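Local coordinates for protein possible adhesin (PDB 4WA0) that probably mediates attachment of the thermophilic bacterium Caldicellulosiruptor kronotskyensis to cellulose, this chain being the beta-helical C-terminal domain of a tapirin, at residues Tyr10-Leu24 with Ser30-Val44. Residues are numbered along the deposited sequence; the frame is centred on the assembly and turned at random. Where two conformers were deposited one is given.
Sequences YAIFSKGALNTNKNL and SVYSGGDLTIDGGAV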
loop_
_atom_site.group_PDB
_atom_site.type_symbol
_atom_site.label_atom_id
_atom_site.label_comp_id
_atom_site.label_asym_id
_atom_site.label_seq_id
_atom_site.Cartn_x
_atom_site.Cartn_y
_atom_site.Cartn_z
ATOM N N TYR A 10 8.898 7.753 3.374
ATOM C CA TYR A 10 7.565 7.330 3.096
ATOM C C TYR A 10 6.706 8.499 2.672
ATOM O O TYR A 10 6.756 9.554 3.303
ATOM C CB TYR A 10 6.939 6.617 4.325
ATOM C CG TYR A 10 7.494 5.211 4.423
ATOM C CD1 TYR A 10 8.693 4.992 5.052
ATOM C CD2 TYR A 10 6.861 4.130 3.840
ATOM C CE1 TYR A 10 9.241 3.737 5.120
ATOM C CE2 TYR A 10 7.399 2.850 3.918
ATOM C CZ TYR A 10 8.611 2.685 4.557
ATOM O OH TYR A 10 9.252 1.462 4.645
ATOM N N ALA A 11 5.922 8.295 1.634
ATOM C CA ALA A 11 4.894 9.254 1.265
ATOM C C ALA A 11 3.859 9.333 2.401
ATOM O O ALA A 11 3.365 10.435 2.803
ATOM C CB ALA A 11 4.232 8.858 0.014
ATOM N N ILE A 12 3.490 8.141 2.892
ATOM C CA ILE A 12 2.556 8.023 4.015
ATOM C C ILE A 12 3.135 6.954 4.966
ATOM O O ILE A 12 3.317 5.790 4.571
ATOM C CB ILE A 12 1.143 7.630 3.584
ATOM C CG1 ILE A 12 0.549 8.609 2.583
ATOM C CG2 ILE A 12 0.221 7.531 4.788
ATOM C CD1 ILE A 12 -0.712 8.137 1.978
ATOM N N PHE A 13 3.436 7.363 6.195
ATOM C CA PHE A 13 3.899 6.446 7.230
ATOM C C PHE A 13 2.894 6.461 8.386
ATOM O O PHE A 13 2.590 7.517 8.947
ATOM C CB PHE A 13 5.285 6.837 7.689
ATOM C CG PHE A 13 5.821 5.936 8.751
ATOM C CD1 PHE A 13 5.428 6.100 10.096
ATOM C CD2 PHE A 13 6.716 4.931 8.410
ATOM C CE1 PHE A 13 5.903 5.192 11.033
ATOM C CE2 PHE A 13 7.180 4.042 9.351
ATOM C CZ PHE A 13 6.780 4.193 10.657
ATOM N N SER A 14 2.362 5.320 8.775
ATOM C CA SER A 14 1.462 5.234 9.908
ATOM C C SER A 14 1.977 4.224 10.924
ATOM O O SER A 14 2.096 3.014 10.633
ATOM C CB SER A 14 0.089 4.801 9.405
ATOM O OG SER A 14 -0.899 4.754 10.442
ATOM N N LYS A 15 2.209 4.691 12.141
ATOM C CA LYS A 15 2.719 3.795 13.233
ATOM C C LYS A 15 1.752 2.650 13.460
ATOM O O LYS A 15 2.198 1.504 13.601
ATOM C CB LYS A 15 3.055 4.533 14.515
ATOM C CG LYS A 15 3.401 3.617 15.739
ATOM C CD LYS A 15 3.692 4.503 16.970
ATOM C CE LYS A 15 2.831 4.117 18.181
ATOM N NZ LYS A 15 2.588 5.299 19.096
ATOM N N GLY A 16 0.447 2.943 13.525
ATOM C CA GLY A 16 -0.600 2.017 13.799
ATOM C C GLY A 16 -1.464 1.841 12.540
ATOM O O GLY A 16 -1.032 2.167 11.421
ATOM N N ALA A 17 -2.675 1.362 12.727
ATOM C CA ALA A 17 -3.623 1.167 11.658
ATOM C C ALA A 17 -3.828 2.437 10.784
ATOM O O ALA A 17 -3.907 3.547 11.292
ATOM C CB ALA A 17 -4.958 0.644 12.177
ATOM N N LEU A 18 -3.958 2.216 9.482
ATOM C CA LEU A 18 -4.102 3.316 8.496
ATOM C C LEU A 18 -5.395 3.076 7.723
ATOM O O LEU A 18 -5.559 2.038 7.083
ATOM C CB LEU A 18 -2.889 3.368 7.569
ATOM C CG LEU A 18 -3.093 4.266 6.310
ATOM C CD1 LEU A 18 -3.288 5.752 6.620
ATOM C CD2 LEU A 18 -1.916 4.179 5.342
ATOM N N ASN A 19 -6.293 4.080 7.727
ATOM C CA ASN A 19 -7.445 4.108 6.884
ATOM C C ASN A 19 -7.327 5.257 5.906
ATOM O O ASN A 19 -7.341 6.422 6.307
ATOM C CB ASN A 19 -8.691 4.285 7.718
ATOM C CG ASN A 19 -8.855 3.167 8.746
ATOM O OD1 ASN A 19 -8.685 2.005 8.461
ATOM N ND2 ASN A 19 -9.215 3.553 9.963
ATOM N N THR A 20 -7.113 4.981 4.618
ATOM C CA THR A 20 -7.040 6.031 3.619
ATOM C C THR A 20 -8.413 6.670 3.286
ATOM O O THR A 20 -9.494 6.193 3.637
ATOM C CB THR A 20 -6.353 5.615 2.314
ATOM O OG1 THR A 20 -7.220 4.776 1.580
ATOM C CG2 THR A 20 -5.135 4.835 2.582
ATOM N N ASN A 21 -8.325 7.819 2.626
ATOM C CA ASN A 21 -9.495 8.461 2.122
ATOM C C ASN A 21 -9.805 7.931 0.719
ATOM O O ASN A 21 -8.990 7.229 0.108
ATOM C CB ASN A 21 -9.295 9.984 2.066
ATOM C CG ASN A 21 -8.106 10.437 1.229
ATOM O OD1 ASN A 21 -7.029 9.869 1.291
ATOM N ND2 ASN A 21 -8.264 11.550 0.537
ATOM N N LYS A 22 -11.033 8.199 0.231
ATOM C CA LYS A 22 -11.351 7.901 -1.187
ATOM C C LYS A 22 -10.642 8.797 -2.186
ATOM O O LYS A 22 -10.245 9.955 -1.906
ATOM C CB LYS A 22 -12.844 8.077 -1.361
ATOM C CG LYS A 22 -13.598 6.993 -0.540
ATOM C CD LYS A 22 -15.060 7.243 -0.531
ATOM C CE LYS A 22 -15.836 6.441 0.481
ATOM N NZ LYS A 22 -15.959 5.009 0.231
ATOM N N ASN A 23 -10.374 8.274 -3.351
ATOM C CA ASN A 23 -9.734 9.077 -4.448
ATOM C C ASN A 23 -8.363 9.627 -4.031
ATOM O O ASN A 23 -8.045 10.782 -4.201
ATOM C CB ASN A 23 -10.686 10.160 -4.866
ATOM C CG ASN A 23 -11.939 9.604 -5.611
ATOM O OD1 ASN A 23 -11.981 8.466 -6.146
ATOM N ND2 ASN A 23 -12.955 10.397 -5.643
ATOM N N LEU A 24 -7.583 8.780 -3.403
ATOM C CA LEU A 24 -6.229 9.099 -2.997
ATOM C C LEU A 24 -5.308 8.745 -4.140
ATOM O O LEU A 24 -5.311 7.578 -4.588
ATOM C CB LEU A 24 -5.855 8.288 -1.737
ATOM C CG LEU A 24 -4.379 8.355 -1.269
ATOM C CD1 LEU A 24 -3.986 9.771 -0.868
ATOM C CD2 LEU A 24 -4.030 7.457 -0.097
ATOM N N SER A 30 7.101 5.474 -0.554
ATOM C CA SER A 30 6.499 4.211 -0.072
ATOM C C SER A 30 5.349 4.509 0.884
ATOM O O SER A 30 5.197 5.647 1.385
ATOM C CB SER A 30 7.564 3.403 0.597
ATOM O OG SER A 30 8.473 2.923 -0.387
ATOM N N VAL A 31 4.530 3.498 1.167
ATOM C CA VAL A 31 3.418 3.646 2.103
ATOM C C VAL A 31 3.583 2.498 3.137
ATOM O O VAL A 31 3.771 1.313 2.753
ATOM C CB VAL A 31 2.070 3.475 1.411
ATOM C CG1 VAL A 31 0.905 3.405 2.382
ATOM C CG2 VAL A 31 1.830 4.583 0.404
ATOM N N TYR A 32 3.439 2.837 4.426
ATOM C CA TYR A 32 3.571 1.893 5.506
ATOM C C TYR A 32 2.529 2.036 6.581
ATOM O O TYR A 32 2.260 3.150 7.018
ATOM C CB TYR A 32 4.953 2.079 6.159
ATOM C CG TYR A 32 5.156 1.345 7.480
ATOM C CD1 TYR A 32 4.775 1.899 8.711
ATOM C CD2 TYR A 32 5.763 0.099 7.506
ATOM C CE1 TYR A 32 4.965 1.206 9.906
ATOM C CE2 TYR A 32 5.908 -0.612 8.717
ATOM C CZ TYR A 32 5.519 -0.045 9.891
ATOM O OH TYR A 32 5.690 -0.751 11.109
ATOM N N SER A 33 1.980 0.906 7.014
ATOM C CA SER A 33 1.086 0.886 8.186
ATOM C C SER A 33 1.595 -0.181 9.162
ATOM O O SER A 33 1.839 -1.309 8.777
ATOM C CB SER A 33 -0.294 0.547 7.823
ATOM O OG SER A 33 -1.020 0.539 9.056
ATOM N N GLY A 34 1.795 0.204 10.396
ATOM C CA GLY A 34 2.198 -0.753 11.468
ATOM C C GLY A 34 1.032 -1.600 11.989
ATOM O O GLY A 34 1.225 -2.529 12.738
ATOM N N GLY A 35 -0.181 -1.294 11.585
ATOM C CA GLY A 35 -1.341 -2.117 11.859
ATOM C C GLY A 35 -2.123 -2.415 10.623
ATOM O O GLY A 35 -1.529 -2.440 9.478
ATOM N N ASP A 36 -3.422 -2.656 10.804
ATOM C CA ASP A 36 -4.266 -2.936 9.643
ATOM C C ASP A 36 -4.325 -1.747 8.663
ATOM O O ASP A 36 -4.558 -0.569 9.081
ATOM C CB ASP A 36 -5.711 -3.292 10.108
ATOM C CG ASP A 36 -5.778 -4.582 10.966
ATOM O OD1 ASP A 36 -4.798 -5.389 10.941
ATOM O OD2 ASP A 36 -6.836 -4.736 11.658
ATOM N N LEU A 37 -4.146 -2.042 7.385
ATOM C CA LEU A 37 -4.159 -1.027 6.288
ATOM C C LEU A 37 -5.410 -1.179 5.411
ATOM O O LEU A 37 -5.537 -2.187 4.680
ATOM C CB LEU A 37 -2.884 -1.192 5.482
ATOM C CG LEU A 37 -2.292 0.042 4.807
ATOM C CD1 LEU A 37 -0.865 -0.179 4.262
ATOM C CD2 LEU A 37 -3.246 0.509 3.688
ATOM N N THR A 38 -6.337 -0.199 5.479
ATOM C CA THR A 38 -7.575 -0.191 4.776
ATOM C C THR A 38 -7.535 0.910 3.755
ATOM O O THR A 38 -7.434 2.112 4.073
ATOM C CB THR A 38 -8.749 -0.024 5.726
ATOM O OG1 THR A 38 -8.716 -1.129 6.676
ATOM C CG2 THR A 38 -9.981 -0.094 4.942
ATOM N N ILE A 39 -7.515 0.444 2.522
ATOM C CA ILE A 39 -7.438 1.335 1.344
ATOM C C ILE A 39 -8.844 1.552 0.824
ATOM O O ILE A 39 -9.513 0.618 0.269
ATOM C CB ILE A 39 -6.536 0.739 0.261
ATOM C CG1 ILE A 39 -5.106 0.537 0.790
ATOM C CG2 ILE A 39 -6.534 1.653 -0.975
ATOM C CD1 ILE A 39 -4.110 -0.069 -0.215
ATOM N N ASP A 40 -9.285 2.801 0.934
ATOM C CA ASP A 40 -10.639 3.117 0.447
ATOM C C ASP A 40 -10.656 3.277 -1.067
ATOM O O ASP A 40 -9.611 3.399 -1.760
ATOM C CB ASP A 40 -11.230 4.372 1.141
ATOM C CG ASP A 40 -12.760 4.227 1.371
ATOM O OD1 ASP A 40 -13.548 3.410 0.646
ATOM O OD2 ASP A 40 -13.192 5.022 2.251
ATOM N N GLY A 41 -11.882 3.228 -1.598
ATOM C CA GLY A 41 -12.041 3.183 -3.059
ATOM C C GLY A 41 -11.392 4.303 -3.828
ATOM O O GLY A 41 -11.406 5.450 -3.396
ATOM N N GLY A 42 -10.933 3.970 -5.029
ATOM C CA GLY A 42 -10.335 4.939 -5.875
ATOM C C GLY A 42 -8.878 5.276 -5.648
ATOM O O GLY A 42 -8.414 6.332 -6.088
ATOM N N ALA A 43 -8.168 4.382 -5.023
ATOM C CA ALA A 43 -6.709 4.520 -4.799
ATOM C C ALA A 43 -5.986 4.363 -6.122
ATOM O O ALA A 43 -6.090 3.343 -6.759
ATOM C CB ALA A 43 -6.217 3.520 -3.788
ATOM N N VAL A 44 -5.145 5.340 -6.429
ATOM C CA VAL A 44 -4.245 5.273 -7.572
ATOM C C VAL A 44 -2.825 5.560 -7.085
ATOM O O VAL A 44 -2.504 6.669 -6.708
ATOM C CB VAL A 44 -4.633 6.238 -8.701
ATOM C CG1 VAL A 44 -3.621 6.080 -9.821
ATOM C CG2 VAL A 44 -5.986 5.950 -9.249
HETATM O O HOH W 1 4.788 0.742 13.345
HETATM O O HOH W 2 -7.315 -0.096 8.876
HETATM O O HOH W 3 -10.110 3.562 4.648
HETATM O O HOH W 4 -8.332 5.912 -2.272
#
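Tyr-32 lays its ring beside that of Phe-13, the planes only 14° apart but with an offset so large that little of one ring covers the other; Tyr-32 CD1 sits over one face of Phe-13, 3.3 Å from CE2. Paired in parallel register and alike in first torsion, with CG anti to the backbone N (chi1 169° in Tyr-32), they point the same way. The edge of Tyr-32 also faces the ring of Tyr-10 in a T-shaped pair, and Tyr-10 CE2 packs 3.4 Å from Tyr-32 CB. A water joins Tyr-32 OH to Lys-15 O.

These are equivalent positions on successive coils of a right-handed parallel beta-helix, joined by parallel backbone bonds. Inside the coil, Leu-18 CD2 touches both Val-31 CG1 and Leu-37 CG at 4.2 Å; Phe-321, on the adjoining strand 320-325, lies against Leu-18. At the turn, two small hydroxyl side chains fit: Ser-14 OG (2.8 Å) and Ser-33 OG (2.9 Å) reach Gly-16 O from opposite faces of its carbonyl plane, and Ser-33 OG accepts from Gly-35 N in an ST turn. Glycine suits position 34, where a CB would collide with Lys-15 O. At the next corner Thr-20 OG1 receives Asp-40 N at 2.9 Å.

Lys-22, bent at its last torsion (chi4 -70°), brings NZ to Asp-40 OD1 at 2.9 Å on the syn side, while Gly-41 N holds the same oxygen from the anti side; Asp-61 is a second anionic partner for the lysine. Coil is thus joined to coil by apolar packing and aromatic contact along the strands, with hydroxyls and charge supplementing the backbone bonds at the turns.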